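Local coordinates for quinonprotein alcohol dehydrogenase-like protein (Bacteroides thetaiotaomicron VPI-5482, PDB 4R5O) that is of unknown function but binds calcium and joins an immunoglobulin-like beta-sandwich to a seven-bladed beta-propeller, at residues F280-T290 with N299-F307; E335-V343 with I349-S357. All coordinates share one frame; numbering follows the deposited sequence.

Contact 1. Residues F280-T290 with N299-F307; sequences FVLAKDGNVYT and NIVKIKNDF
Val-288 and Thr-290 face Ile-303 and Val-301 across two antiparallel strands, and the backbone does the stitching. At the hydrogen-bonded pair Thr-290/Val-301, Thr-290 N gives to Val-301 O (3.1 Å), and Val-301 N returns a bond to Thr-290 O (2.8 Å). Val-288 and Ile-303 form the next such pair: Ile-303 N to Val-288 O is firm, whereas Val-288 N to Ile-303 O is weak at 3.3 Å, and that carbonyl also accepts from Tyr-232 OH. Apolar contacts lie on the side of the sheet carrying these residues. With CG1 of Ile-303 beside its own backbone N (chi1 -45°), CD1 reaches Thr-290 CG2 (3.9 Å) and Val-288 CG1 (4.0 Å) and meets the Phe-280 ring at its edge. Ile-230 and Ile-272 lie against this side. On the other side, Tyr-289 and Lys-302 run side by side: Lys-302 CA sits over one face of the ring in a CH-pi contact (4.2 Å to the centroid), while Ile-300 CG2 meets the ring's edge. Polar bonds fix the turn. Tyr-289 OH gives to Asp-285 OD2 (2.6 Å), 37° out of the carboxylate plane, and OD1 accepts from Asn-287 N (2.9 Å), an Asx turn leading into the strand. Strands 288-294 and 297-303 form a beta hairpin, the two middle strands of a four-stranded antiparallel propeller blade.

Contact 2. Residues E335-V343 with I349-S357; sequences ETENIIYLV and IYKYILGDS. With CA (calcium ion), chain L.
A beta hairpin of one propeller blade, with a calcium-binding turn leading out of it, pairs Ile-340 with Tyr-352 and Leu-342 with Tyr-350. Each is a hydrogen-bonded pair closed by two backbone bonds; Tyr-352 N to Ile-340 O is 2.7 Å, and Tyr-350 N to Leu-342 O is almost straight at the hydrogen (176°). Past them Leu-354 N gives to Asn-338 O (3.2 Å). On the side of Leu-342 and Tyr-352, Leu-342 CD2 touches Tyr-352 CB (3.9 Å), and farther along the Leu-354 side chain crosses that of Ile-340 at about a right angle, CD2 to CD1 3.6 Å. On the reverse side Tyr-341 and Lys-351 lie alongside each other. With CG of Lys-351 anti to its backbone N (chi1 179°) and chi2 extended, CD comes to Tyr-341 CE1 (3.7 Å); the bend at chi3 (76°) then turns only CE and NZ. Ile-339 CG2 covers one face of that ring toward its rim. Replacing Tyr-341 with an alanine would probably take away the ring that the Lys-351 chain lies along and open a gap beside Ile-349 CG2 and Phe-364. The type II turn from Ile-353 to Asp-356 brings Asp-356 OD1 to the calcium ion (2.9 Å), where Asp-358 also binds. Backbone hydrogen bonds thus set the pairing and apolar side chains pad both sides, while the Asp-356 carboxylate, probably ionised, binds calcium past the paired residues.

Contact 1 closes before contact 2 opens, and their centres lie 12 Å apart on the same side of the chain's centre. They share no sheet: the strands of contact 1 belong to the four-stranded sheet 281-282, 288-294, 297-303 and 309-314, those of contact 2 to the three-stranded sheet 332-333, 339-343 and 349-353, so the two hairpins sit in successive blades of the propeller. The blades meet face on face: Tyr-289 CG lies 3.5 Å from Ile-340 CD1, and the tyrosine hydroxyl is near Leu-354. Where the 283-286 turn meets the loop before strand 339-343, Lys-284 NZ probably hydrogen-bonds to Thr-336 O. Mainly apolar packing therefore joins the blades here, while the calcium sits beyond the second hairpin.

Contact 1. Residues F280-T290 with N299-F307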
ATOM      1  N   PHE A 280      -3.856  -2.622  17.345  1.00 39.61           N
ATOM      2  CA  PHE A 280      -3.698  -1.584  18.363  1.00 38.74           C
ATOM      3  C   PHE A 280      -3.873  -0.241  17.713  1.00 43.15           C
ATOM      4  O   PHE A 280      -3.245   0.009  16.675  1.00 42.28           O
ATOM      5  CB  PHE A 280      -2.331  -1.677  19.057  1.00 39.11           C
ATOM      6  CG  PHE A 280      -2.027  -3.007  19.685  1.00 39.24           C
ATOM      7  CD1 PHE A 280      -1.510  -4.043  18.931  1.00 41.18           C
ATOM      8  CD2 PHE A 280      -2.223  -3.212  21.042  1.00 41.05           C
ATOM      9  CE1 PHE A 280      -1.262  -5.290  19.506  1.00 42.47           C
ATOM     10  CE2 PHE A 280      -1.960  -4.451  21.622  1.00 44.05           C
ATOM     11  CZ  PHE A 280      -1.474  -5.482  20.849  1.00 42.55           C
ATOM     12  N   VAL A 281      -4.718   0.618  18.282  1.00 39.38           N
ATOM     13  CA  VAL A 281      -4.915   1.936  17.691  1.00 38.55           C
ATOM     14  C   VAL A 281      -4.586   3.005  18.738  1.00 42.47           C
ATOM     15  O   VAL A 281      -4.931   2.866  19.910  1.00 41.84           O
ATOM     16  CB  VAL A 281      -6.345   2.142  17.085  1.00 41.50           C
ATOM     17  CG1 VAL A 281      -6.596   1.199  15.914  1.00 40.36           C
ATOM     18  CG2 VAL A 281      -7.458   2.002  18.124  1.00 41.52           C
ATOM     19  N   LEU A 282      -3.906   4.065  18.301  1.00 39.81           N
ATOM     20  CA  LEU A 282      -3.633   5.225  19.151  1.00 39.59           C
ATOM     21  C   LEU A 282      -4.818   6.173  19.022  1.00 43.96           C
ATOM     22  O   LEU A 282      -5.077   6.655  17.921  1.00 43.75           O
ATOM     23  CB  LEU A 282      -2.294   5.903  18.799  1.00 38.63           C
ATOM     24  CG  LEU A 282      -1.953   7.164  19.615  1.00 42.76           C
ATOM     25  CD1 LEU A 282      -1.606   6.820  21.093  1.00 42.91           C
ATOM     26  CD2 LEU A 282      -0.834   7.935  18.968  1.00 37.91           C
ATOM     27  N   ALA A 283      -5.590   6.362  20.109  1.00 41.92           N
ATOM     28  CA  ALA A 283      -6.790   7.214  20.094  1.00 42.09           C
ATOM     29  C   ALA A 283      -6.448   8.662  20.434  1.00 47.59           C
ATOM     30  O   ALA A 283      -5.300   8.954  20.792  1.00 46.51           O
ATOM     31  CB  ALA A 283      -7.827   6.689  21.051  1.00 42.76           C
ATOM     32  N   LYS A 284      -7.449   9.579  20.289  1.00 48.14           N
ATOM     33  CA  LYS A 284      -7.274  11.036  20.476  1.00 49.79           C
ATOM     34  C   LYS A 284      -6.953  11.370  21.941  1.00 56.23           C
ATOM     35  O   LYS A 284      -6.312  12.390  22.177  1.00 59.50           O
ATOM     36  CB  LYS A 284      -8.498  11.838  20.013  1.00 52.04           C
ATOM     37  CG  LYS A 284      -8.176  13.317  19.810  1.00 71.58           C
ATOM     38  CD  LYS A 284      -9.406  14.156  19.628  1.00 83.31           C
ATOM     39  CE  LYS A 284      -9.029  15.614  19.576  1.00102.37           C
ATOM     40  NZ  LYS A 284     -10.229  16.479  19.489  1.00121.03           N
ATOM     41  N   ASP A 285      -7.300  10.498  22.901  1.00 50.78           N
ATOM     42  CA  ASP A 285      -6.961  10.701  24.311  1.00 49.77           C
ATOM     43  C   ASP A 285      -5.446  10.436  24.587  1.00 53.98           C
ATOM     44  O   ASP A 285      -4.990  10.618  25.721  1.00 55.33           O
ATOM     45  CB  ASP A 285      -7.819   9.788  25.199  1.00 50.77           C
ATOM     46  CG  ASP A 285      -7.611   8.298  25.047  1.00 57.06           C
ATOM     47  OD1 ASP A 285      -6.905   7.885  24.109  1.00 56.71           O
ATOM     48  OD2 ASP A 285      -8.160   7.547  25.857  1.00 67.94           O
ATOM     49  N   GLY A 286      -4.715   9.991  23.557  1.00 48.33           N
ATOM     50  CA  GLY A 286      -3.284   9.697  23.599  1.00 46.61           C
ATOM     51  C   GLY A 286      -2.966   8.305  24.086  1.00 50.29           C
ATOM     52  O   GLY A 286      -1.795   7.972  24.296  1.00 50.78           O
ATOM     53  N   ASN A 287      -4.014   7.479  24.273  1.00 46.21           N
ATOM     54  CA  ASN A 287      -3.891   6.110  24.764  1.00 45.09           C
ATOM     55  C   ASN A 287      -4.027   5.105  23.619  1.00 48.32           C
ATOM     56  O   ASN A 287      -4.512   5.447  22.538  1.00 48.60           O
ATOM     57  CB  ASN A 287      -4.925   5.816  25.860  1.00 39.86           C
ATOM     58  CG  ASN A 287      -4.638   6.526  27.160  1.00 51.56           C
ATOM     59  OD1 ASN A 287      -5.531   7.078  27.796  1.00 41.72           O
ATOM     60  ND2 ASN A 287      -3.378   6.635  27.531  1.00 55.11           N
ATOM     61  N   VAL A 288      -3.530   3.872  23.852  1.00 43.33           N
ATOM     62  CA  VAL A 288      -3.579   2.791  22.874  1.00 41.33           C
ATOM     63  C   VAL A 288      -4.694   1.880  23.275  1.00 44.62           C
ATOM     64  O   VAL A 288      -4.838   1.558  24.451  1.00 46.04           O
ATOM     65  CB  VAL A 288      -2.222   2.064  22.727  1.00 43.09           C
ATOM     66  CG1 VAL A 288      -2.363   0.706  22.041  1.00 41.85           C
ATOM     67  CG2 VAL A 288      -1.250   2.960  21.967  1.00 42.44           C
ATOM     68  N   TYR A 289      -5.494   1.476  22.285  1.00 39.04           N
ATOM     69  CA  TYR A 289      -6.629   0.594  22.459  1.00 38.23           C
ATOM     70  C   TYR A 289      -6.499  -0.651  21.644  1.00 41.37           C
ATOM     71  O   TYR A 289      -6.071  -0.606  20.499  1.00 41.40           O
ATOM     72  CB  TYR A 289      -7.932   1.312  22.059  1.00 39.17           C
ATOM     73  CG  TYR A 289      -8.368   2.396  23.008  1.00 40.36           C
ATOM     74  CD1 TYR A 289      -7.752   3.644  23.003  1.00 41.22           C
ATOM     75  CD2 TYR A 289      -9.484   2.225  23.820  1.00 42.90           C
ATOM     76  CE1 TYR A 289      -8.169   4.661  23.861  1.00 41.12           C
ATOM     77  CE2 TYR A 289      -9.923   3.240  24.675  1.00 44.63           C
ATOM     78  CZ  TYR A 289      -9.262   4.457  24.688  1.00 49.04           C
ATOM     79  OH  TYR A 289      -9.722   5.460  25.494  1.00 48.33           O
ATOM     80  N   THR A 290      -6.931  -1.761  22.209  1.00 38.35           N
ATOM     81  CA  THR A 290      -7.026  -3.036  21.518  1.00 37.15           C
ATOM     82  C   THR A 290      -8.281  -3.716  22.062  1.00 40.83           C
ATOM     83  O   THR A 290      -9.024  -3.101  22.807  1.00 41.04           O
ATOM     84  CB  THR A 290      -5.734  -3.859  21.650  1.00 41.30           C
ATOM     85  OG1 THR A 290      -5.780  -4.951  20.717  1.00 40.04           O
ATOM     86  CG2 THR A 290      -5.455  -4.352  23.089  1.00 39.98           C
ATOM     87  N   ASN A 299     -13.913  -6.998  25.026  1.00 52.94           N
ATOM     88  CA  ASN A 299     -13.645  -5.830  25.856  1.00 51.75           C
ATOM     89  C   ASN A 299     -12.755  -4.849  25.128  1.00 55.24           C
ATOM     90  O   ASN A 299     -11.700  -5.247  24.631  1.00 55.37           O
ATOM     91  CB  ASN A 299     -12.995  -6.227  27.170  1.00 51.50           C
ATOM     92  CG  ASN A 299     -13.764  -7.216  27.988  1.00 65.03           C
ATOM     93  OD1 ASN A 299     -14.930  -7.023  28.332  1.00 60.30           O
ATOM     94  ND2 ASN A 299     -13.084  -8.265  28.389  1.00 57.18           N
ATOM     95  N   ILE A 300     -13.171  -3.571  25.040  1.00 51.28           N
ATOM     96  CA  ILE A 300     -12.340  -2.490  24.481  1.00 49.47           C
ATOM     97  C   ILE A 300     -11.355  -2.125  25.574  1.00 51.26           C
ATOM     98  O   ILE A 300     -11.768  -1.660  26.645  1.00 50.34           O
ATOM     99  CB  ILE A 300     -13.163  -1.289  23.969  1.00 52.48           C
ATOM    100  CG1 ILE A 300     -14.254  -1.752  22.981  1.00 53.05           C
ATOM    101  CG2 ILE A 300     -12.231  -0.222  23.377  1.00 52.14           C
ATOM    102  CD1 ILE A 300     -15.270  -0.716  22.603  1.00 62.57           C
ATOM    103  N   VAL A 301     -10.071  -2.423  25.348  1.00 47.22           N
ATOM    104  CA  VAL A 301      -9.064  -2.211  26.378  1.00 46.94           C
ATOM    105  C   VAL A 301      -8.267  -0.932  26.091  1.00 49.31           C
ATOM    106  O   VAL A 301      -7.668  -0.797  25.047  1.00 49.02           O
ATOM    107  CB  VAL A 301      -8.121  -3.434  26.514  1.00 50.77           C
ATOM    108  CG1 VAL A 301      -7.042  -3.188  27.564  1.00 51.14           C
ATOM    109  CG2 VAL A 301      -8.911  -4.692  26.859  1.00 50.99           C
ATOM    110  N   LYS A 302      -8.245  -0.025  27.057  1.00 46.16           N
ATOM    111  CA  LYS A 302      -7.450   1.199  27.076  1.00 45.62           C
ATOM    112  C   LYS A 302      -6.126   0.874  27.723  1.00 49.98           C
ATOM    113  O   LYS A 302      -6.126   0.326  28.820  1.00 50.32           O
ATOM    114  CB  LYS A 302      -8.217   2.294  27.824  1.00 47.39           C
ATOM    115  CG  LYS A 302      -7.531   3.621  28.064  1.00 45.66           C
ATOM    116  CD  LYS A 302      -8.490   4.423  28.917  1.00 56.18           C
ATOM    117  CE  LYS A 302      -8.154   5.852  29.198  1.00 66.41           C
ATOM    118  NZ  LYS A 302      -9.209   6.515  30.000  1.00 70.10           N
ATOM    119  N   ILE A 303      -5.009   1.149  27.029  1.00 45.47           N
ATOM    120  CA  ILE A 303      -3.678   0.881  27.575  1.00 44.66           C
ATOM    121  C   ILE A 303      -3.098   2.241  27.884  1.00 50.50           C
ATOM    122  O   ILE A 303      -2.817   3.011  26.958  1.00 50.86           O
ATOM    123  CB  ILE A 303      -2.771   0.002  26.655  1.00 45.95           C
ATOM    124  CG1 ILE A 303      -3.546  -1.238  26.082  1.00 45.18           C
ATOM    125  CG2 ILE A 303      -1.475  -0.397  27.394  1.00 45.32           C
ATOM    126  CD1 ILE A 303      -2.831  -2.096  24.912  1.00 38.10           C
ATOM    127  N   LYS A 304      -2.987   2.580  29.178  1.00 46.79           N
ATOM    128  CA  LYS A 304      -2.489   3.903  29.512  1.00 46.86           C
ATOM    129  C   LYS A 304      -0.938   3.893  29.424  1.00 51.36           C
ATOM    130  O   LYS A 304      -0.335   2.825  29.253  1.00 50.61           O
ATOM    131  CB  LYS A 304      -3.002   4.340  30.888  1.00 49.99           C
ATOM    132  CG  LYS A 304      -4.533   4.357  31.041  1.00 55.99           C
ATOM    133  CD  LYS A 304      -4.899   4.763  32.465  1.00 60.88           C
ATOM    134  CE  LYS A 304      -6.371   4.768  32.773  1.00 68.26           C
ATOM    135  NZ  LYS A 304      -6.623   5.228  34.163  1.00 75.22           N
ATOM    136  N   ASN A 305      -0.316   5.092  29.487  1.00 48.43           N
ATOM    137  CA  ASN A 305       1.134   5.326  29.436  1.00 47.80           C
ATOM    138  C   ASN A 305       1.908   4.457  30.448  1.00 50.63           C
ATOM    139  O   ASN A 305       3.039   4.049  30.167  1.00 50.60           O
ATOM    140  CB  ASN A 305       1.454   6.816  29.714  1.00 49.59           C
ATOM    141  CG  ASN A 305       0.871   7.840  28.733  1.00 84.08           C
ATOM    142  OD1 ASN A 305       0.112   7.526  27.785  1.00 70.09           O
ATOM    143  ND2 ASN A 305       1.224   9.113  28.958  1.00 78.77           N
ATOM    144  N   ASP A 306       1.319   4.187  31.610  1.00 46.41           N
ATOM    145  CA  ASP A 306       2.001   3.403  32.640  1.00 47.07           C
ATOM    146  C   ASP A 306       1.660   1.898  32.488  1.00 51.55           C
ATOM    147  O   ASP A 306       2.024   1.084  33.341  1.00 51.78           O
ATOM    148  CB  ASP A 306       1.639   3.922  34.048  1.00 49.54           C
ATOM    149  CG  ASP A 306       0.167   3.863  34.446  1.00 61.84           C
ATOM    150  OD1 ASP A 306      -0.684   3.495  33.579  1.00 58.88           O
ATOM    151  OD2 ASP A 306      -0.136   4.159  35.627  1.00 72.95           O
ATOM    152  N   PHE A 307       0.956   1.559  31.392  1.00 47.43           N
ATOM    153  CA  PHE A 307       0.540   0.227  30.938  1.00 46.82           C
ATOM    154  C   PHE A 307      -0.489  -0.408  31.933  1.00 50.19           C
ATOM    155  O   PHE A 307      -0.666  -1.648  31.964  1.00 48.48           O
ATOM    156  CB  PHE A 307       1.760  -0.693  30.703  1.00 48.06           C
ATOM    157  CG  PHE A 307       2.433  -0.462  29.360  1.00 48.56           C
ATOM    158  CD1 PHE A 307       2.658   0.832  28.882  1.00 51.84           C
ATOM    159  CD2 PHE A 307       2.904  -1.527  28.613  1.00 50.06           C
ATOM    160  CE1 PHE A 307       3.259   1.045  27.643  1.00 52.64           C
ATOM    161  CE2 PHE A 307       3.539  -1.313  27.378  1.00 52.59           C
ATOM    162  CZ  PHE A 307       3.698  -0.031  26.898  1.00 50.69           C
TER

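Contact 2. Residues E335-V343 with I349-S357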
ATOM      1  N   GLU A 335      -8.145  11.046  14.721  1.00 52.08           N
ATOM      2  CA  GLU A 335      -7.108  11.932  15.267  1.00 51.94           C
ATOM      3  C   GLU A 335      -7.711  13.240  15.743  1.00 58.70           C
ATOM      4  O   GLU A 335      -7.067  13.969  16.492  1.00 59.23           O
ATOM      5  CB  GLU A 335      -6.024  12.215  14.219  1.00 52.35           C
ATOM      6  CG  GLU A 335      -5.137  11.027  13.882  1.00 57.25           C
ATOM      7  CD  GLU A 335      -4.142  11.220  12.746  1.00 72.22           C
ATOM      8  OE1 GLU A 335      -4.151  12.289  12.084  1.00 46.11           O
ATOM      9  OE2 GLU A 335      -3.410  10.244  12.460  1.00 70.69           O
ATOM     10  N   THR A 336      -8.954  13.528  15.318  1.00 57.29           N
ATOM     11  CA  THR A 336      -9.646  14.787  15.595  1.00 58.57           C
ATOM     12  C   THR A 336     -10.863  14.612  16.517  1.00 63.91           C
ATOM     13  O   THR A 336     -11.321  15.605  17.085  1.00 65.50           O
ATOM     14  CB  THR A 336     -10.103  15.422  14.270  1.00 64.79           C
ATOM     15  OG1 THR A 336     -11.029  14.553  13.605  1.00 65.04           O
ATOM     16  CG2 THR A 336      -8.937  15.732  13.343  1.00 58.34           C
ATOM     17  N   GLU A 337     -11.388  13.385  16.665  1.00 59.19           N
ATOM     18  CA  GLU A 337     -12.537  13.119  17.531  1.00 58.83           C
ATOM     19  C   GLU A 337     -12.258  11.909  18.422  1.00 61.59           C
ATOM     20  O   GLU A 337     -11.465  11.056  18.062  1.00 62.15           O
ATOM     21  CB  GLU A 337     -13.823  12.912  16.717  1.00 60.59           C
ATOM     22  CG  GLU A 337     -14.312  14.197  16.065  1.00 74.28           C
ATOM     23  CD  GLU A 337     -15.597  14.195  15.260  1.00100.51           C
ATOM     24  OE1 GLU A 337     -16.424  13.270  15.418  1.00106.79           O
ATOM     25  OE2 GLU A 337     -15.801  15.173  14.508  1.00 96.95           O
ATOM     26  N   ASN A 338     -12.894  11.854  19.598  1.00 57.74           N
ATOM     27  CA  ASN A 338     -12.749  10.795  20.610  1.00 56.44           C
ATOM     28  C   ASN A 338     -13.589   9.584  20.202  1.00 58.18           C
ATOM     29  O   ASN A 338     -14.566   9.199  20.872  1.00 56.23           O
ATOM     30  CB  ASN A 338     -13.166  11.345  21.977  1.00 56.60           C
ATOM     31  CG  ASN A 338     -12.374  12.560  22.382  1.00 74.80           C
ATOM     32  OD1 ASN A 338     -11.126  12.577  22.335  1.00 70.33           O
ATOM     33  ND2 ASN A 338     -13.091  13.584  22.828  1.00 67.45           N
ATOM     34  N   ILE A 339     -13.183   8.988  19.073  1.00 54.00           N
ATOM     35  CA  ILE A 339     -13.873   7.911  18.390  1.00 53.79           C
ATOM     36  C   ILE A 339     -12.923   6.782  17.948  1.00 55.42           C
ATOM     37  O   ILE A 339     -11.778   7.011  17.540  1.00 54.61           O
ATOM     38  CB  ILE A 339     -14.563   8.555  17.140  1.00 57.89           C
ATOM     39  CG1 ILE A 339     -15.806   9.352  17.549  1.00 60.41           C
ATOM     40  CG2 ILE A 339     -14.935   7.550  16.052  1.00 57.80           C
ATOM     41  CD1 ILE A 339     -16.400  10.160  16.420  1.00 76.46           C
ATOM     42  N   ILE A 340     -13.463   5.558  17.991  1.00 49.70           N
ATOM     43  CA  ILE A 340     -12.879   4.346  17.432  1.00 47.03           C
ATOM     44  C   ILE A 340     -13.991   3.626  16.666  1.00 48.05           C
ATOM     45  O   ILE A 340     -15.079   3.406  17.203  1.00 47.87           O
ATOM     46  CB  ILE A 340     -12.165   3.409  18.438  1.00 48.67           C
ATOM     47  CG1 ILE A 340     -11.089   4.165  19.241  1.00 48.50           C
ATOM     48  CG2 ILE A 340     -11.589   2.171  17.703  1.00 47.66           C
ATOM     49  CD1 ILE A 340     -10.462   3.413  20.331  1.00 51.72           C
ATOM     50  N   TYR A 341     -13.729   3.315  15.406  1.00 42.54           N
ATOM     51  CA  TYR A 341     -14.616   2.501  14.597  1.00 42.12           C
ATOM     52  C   TYR A 341     -14.164   1.042  14.709  1.00 45.73           C
ATOM     53  O   TYR A 341     -12.965   0.782  14.612  1.00 45.00           O
ATOM     54  CB  TYR A 341     -14.648   2.975  13.141  1.00 42.82           C
ATOM     55  CG  TYR A 341     -15.219   4.355  12.949  1.00 45.86           C
ATOM     56  CD1 TYR A 341     -16.592   4.553  12.822  1.00 48.85           C
ATOM     57  CD2 TYR A 341     -14.388   5.462  12.827  1.00 46.49           C
ATOM     58  CE1 TYR A 341     -17.125   5.828  12.635  1.00 48.90           C
ATOM     59  CE2 TYR A 341     -14.912   6.739  12.620  1.00 47.60           C
ATOM     60  CZ  TYR A 341     -16.283   6.917  12.536  1.00 51.06           C
ATOM     61  OH  TYR A 341     -16.811   8.158  12.305  1.00 54.54           O
ATOM     62  N   LEU A 342     -15.091   0.104  14.947  1.00 42.43           N
ATOM     63  CA  LEU A 342     -14.751  -1.315  15.041  1.00 43.10           C
ATOM     64  C   LEU A 342     -15.877  -2.133  14.400  1.00 48.84           C
ATOM     65  O   LEU A 342     -17.006  -1.656  14.307  1.00 48.86           O
ATOM     66  CB  LEU A 342     -14.440  -1.790  16.487  1.00 43.88           C
ATOM     67  CG  LEU A 342     -15.468  -1.728  17.630  1.00 49.79           C
ATOM     68  CD1 LEU A 342     -14.913  -2.418  18.844  1.00 49.76           C
ATOM     69  CD2 LEU A 342     -15.821  -0.304  18.040  1.00 53.19           C
ATOM     70  N   VAL A 343     -15.530  -3.326  13.867  1.00 45.31           N
ATOM     71  CA  VAL A 343     -16.414  -4.222  13.105  1.00 43.42           C
ATOM     72  C   VAL A 343     -16.841  -5.438  13.918  1.00 44.76           C
ATOM     73  O   VAL A 343     -15.996  -6.150  14.458  1.00 42.90           O
ATOM     74  CB  VAL A 343     -15.723  -4.715  11.813  1.00 46.85           C
ATOM     75  CG1 VAL A 343     -16.727  -5.407  10.890  1.00 47.49           C
ATOM     76  CG2 VAL A 343     -15.029  -3.580  11.080  1.00 46.33           C
ATOM     77  N   ILE A 349     -20.677  -1.919  11.766  1.00 51.87           N
ATOM     78  CA  ILE A 349     -19.636  -1.032  12.245  1.00 49.59           C
ATOM     79  C   ILE A 349     -20.216  -0.304  13.413  1.00 53.42           C
ATOM     80  O   ILE A 349     -21.359   0.154  13.370  1.00 55.29           O
ATOM     81  CB  ILE A 349     -19.108  -0.099  11.110  1.00 51.85           C
ATOM     82  CG1 ILE A 349     -18.344  -0.955  10.068  1.00 51.49           C
ATOM     83  CG2 ILE A 349     -18.192   1.033  11.633  1.00 50.27           C
ATOM     84  CD1 ILE A 349     -18.317  -0.407   8.755  1.00 55.50           C
ATOM     85  N   TYR A 350     -19.443  -0.283  14.489  1.00 47.71           N
ATOM     86  CA  TYR A 350     -19.727   0.421  15.715  1.00 46.53           C
ATOM     87  C   TYR A 350     -18.798   1.612  15.823  1.00 49.13           C
ATOM     88  O   TYR A 350     -17.621   1.506  15.479  1.00 48.41           O
ATOM     89  CB  TYR A 350     -19.586  -0.520  16.911  1.00 46.80           C
ATOM     90  CG  TYR A 350     -20.704  -1.533  17.017  1.00 48.68           C
ATOM     91  CD1 TYR A 350     -20.672  -2.717  16.282  1.00 50.46           C
ATOM     92  CD2 TYR A 350     -21.787  -1.318  17.861  1.00 50.03           C
ATOM     93  CE1 TYR A 350     -21.707  -3.644  16.361  1.00 51.28           C
ATOM     94  CE2 TYR A 350     -22.823  -2.247  17.959  1.00 51.63           C
ATOM     95  CZ  TYR A 350     -22.777  -3.412  17.207  1.00 57.45           C
ATOM     96  OH  TYR A 350     -23.778  -4.355  17.303  1.00 58.75           O
ATOM     97  N   LYS A 351     -19.348   2.760  16.224  1.00 46.51           N
ATOM     98  CA  LYS A 351     -18.593   3.993  16.469  1.00 45.99           C
ATOM     99  C   LYS A 351     -18.487   4.162  17.969  1.00 52.45           C
ATOM    100  O   LYS A 351     -19.454   4.595  18.604  1.00 53.10           O
ATOM    101  CB  LYS A 351     -19.234   5.215  15.783  1.00 47.18           C
ATOM    102  CG  LYS A 351     -18.487   6.505  16.053  1.00 51.02           C
ATOM    103  CD  LYS A 351     -18.987   7.714  15.264  1.00 56.86           C
ATOM    104  CE  LYS A 351     -20.262   8.340  15.746  1.00 64.54           C
ATOM    105  NZ  LYS A 351     -20.605   9.518  14.909  1.00 76.26           N
ATOM    106  N   TYR A 352     -17.354   3.714  18.550  1.00 48.93           N
ATOM    107  CA  TYR A 352     -17.121   3.810  19.982  1.00 47.82           C
ATOM    108  C   TYR A 352     -16.599   5.179  20.322  1.00 53.98           C
ATOM    109  O   TYR A 352     -15.594   5.627  19.785  1.00 52.97           O
ATOM    110  CB  TYR A 352     -16.158   2.723  20.493  1.00 46.99           C
ATOM    111  CG  TYR A 352     -15.795   2.854  21.963  1.00 47.72           C
ATOM    112  CD1 TYR A 352     -16.769   2.756  22.959  1.00 49.84           C
ATOM    113  CD2 TYR A 352     -14.470   3.007  22.363  1.00 47.81           C
ATOM    114  CE1 TYR A 352     -16.443   2.868  24.313  1.00 47.96           C
ATOM    115  CE2 TYR A 352     -14.130   3.106  23.716  1.00 48.90           C
ATOM    116  CZ  TYR A 352     -15.123   3.032  24.686  1.00 54.54           C
ATOM    117  OH  TYR A 352     -14.812   3.112  26.022  1.00 55.47           O
ATOM    118  N   ILE A 353     -17.275   5.816  21.262  1.00 53.79           N
ATOM    119  CA  ILE A 353     -16.903   7.122  21.766  1.00 53.82           C
ATOM    120  C   ILE A 353     -16.266   6.873  23.104  1.00 56.41           C
ATOM    121  O   ILE A 353     -16.950   6.496  24.046  1.00 56.96           O
ATOM    122  CB  ILE A 353     -18.130   8.055  21.797  1.00 57.60           C
ATOM    123  CG1 ILE A 353     -18.683   8.221  20.346  1.00 57.46           C
ATOM    124  CG2 ILE A 353     -17.728   9.405  22.398  1.00 58.94           C
ATOM    125  CD1 ILE A 353     -20.146   8.680  20.206  1.00 60.41           C
ATOM    126  N   LEU A 354     -14.942   7.014  23.155  1.00 52.02           N
ATOM    127  CA  LEU A 354     -14.102   6.798  24.331  1.00 52.46           C
ATOM    128  C   LEU A 354     -14.815   7.258  25.622  1.00 60.01           C
ATOM    129  O   LEU A 354     -15.234   8.417  25.715  1.00 60.23           O
ATOM    130  CB  LEU A 354     -12.745   7.553  24.188  1.00 51.78           C
ATOM    131  CG  LEU A 354     -11.982   7.475  22.875  1.00 55.45           C
ATOM    132  CD1 LEU A 354     -10.776   8.430  22.882  1.00 55.84           C
ATOM    133  CD2 LEU A 354     -11.584   6.058  22.535  1.00 56.64           C
ATOM    134  N   GLY A 355     -14.973   6.335  26.570  1.00 58.81           N
ATOM    135  CA  GLY A 355     -15.606   6.585  27.863  1.00 60.99           C
ATOM    136  C   GLY A 355     -17.123   6.492  27.904  1.00 68.61           C
ATOM    137  O   GLY A 355     -17.718   6.475  28.994  1.00 70.26           O
ATOM    138  N   ASP A 356     -17.767   6.460  26.732  1.00 64.55           N
ATOM    139  CA  ASP A 356     -19.205   6.380  26.707  1.00 65.22           C
ATOM    140  C   ASP A 356     -19.589   5.046  26.110  1.00 71.28           C
ATOM    141  O   ASP A 356     -19.454   4.845  24.900  1.00 70.78           O
ATOM    142  CB  ASP A 356     -19.777   7.568  25.941  1.00 67.12           C
ATOM    143  CG  ASP A 356     -21.285   7.664  25.923  1.00 75.30           C
ATOM    144  OD1 ASP A 356     -21.931   7.164  26.882  1.00 72.56           O
ATOM    145  OD2 ASP A 356     -21.823   8.292  24.977  1.00 86.20           O
ATOM    146  N   SER A 357     -20.004   4.103  26.983  1.00 68.79           N
ATOM    147  CA  SER A 357     -20.403   2.733  26.631  1.00 68.34           C
ATOM    148  C   SER A 357     -21.781   2.697  25.929  1.00 68.75           C
ATOM    149  O   SER A 357     -22.144   1.663  25.368  1.00 67.63           O
ATOM    150  CB  SER A 357     -20.433   1.852  27.881  1.00 76.30           C
ATOM    151  OG  SER A 357     -21.315   2.359  28.873  1.00 95.41           O
TER
HETATM  152 CA    CA L 508     -24.135   8.957  26.687  1.00 99.81          CA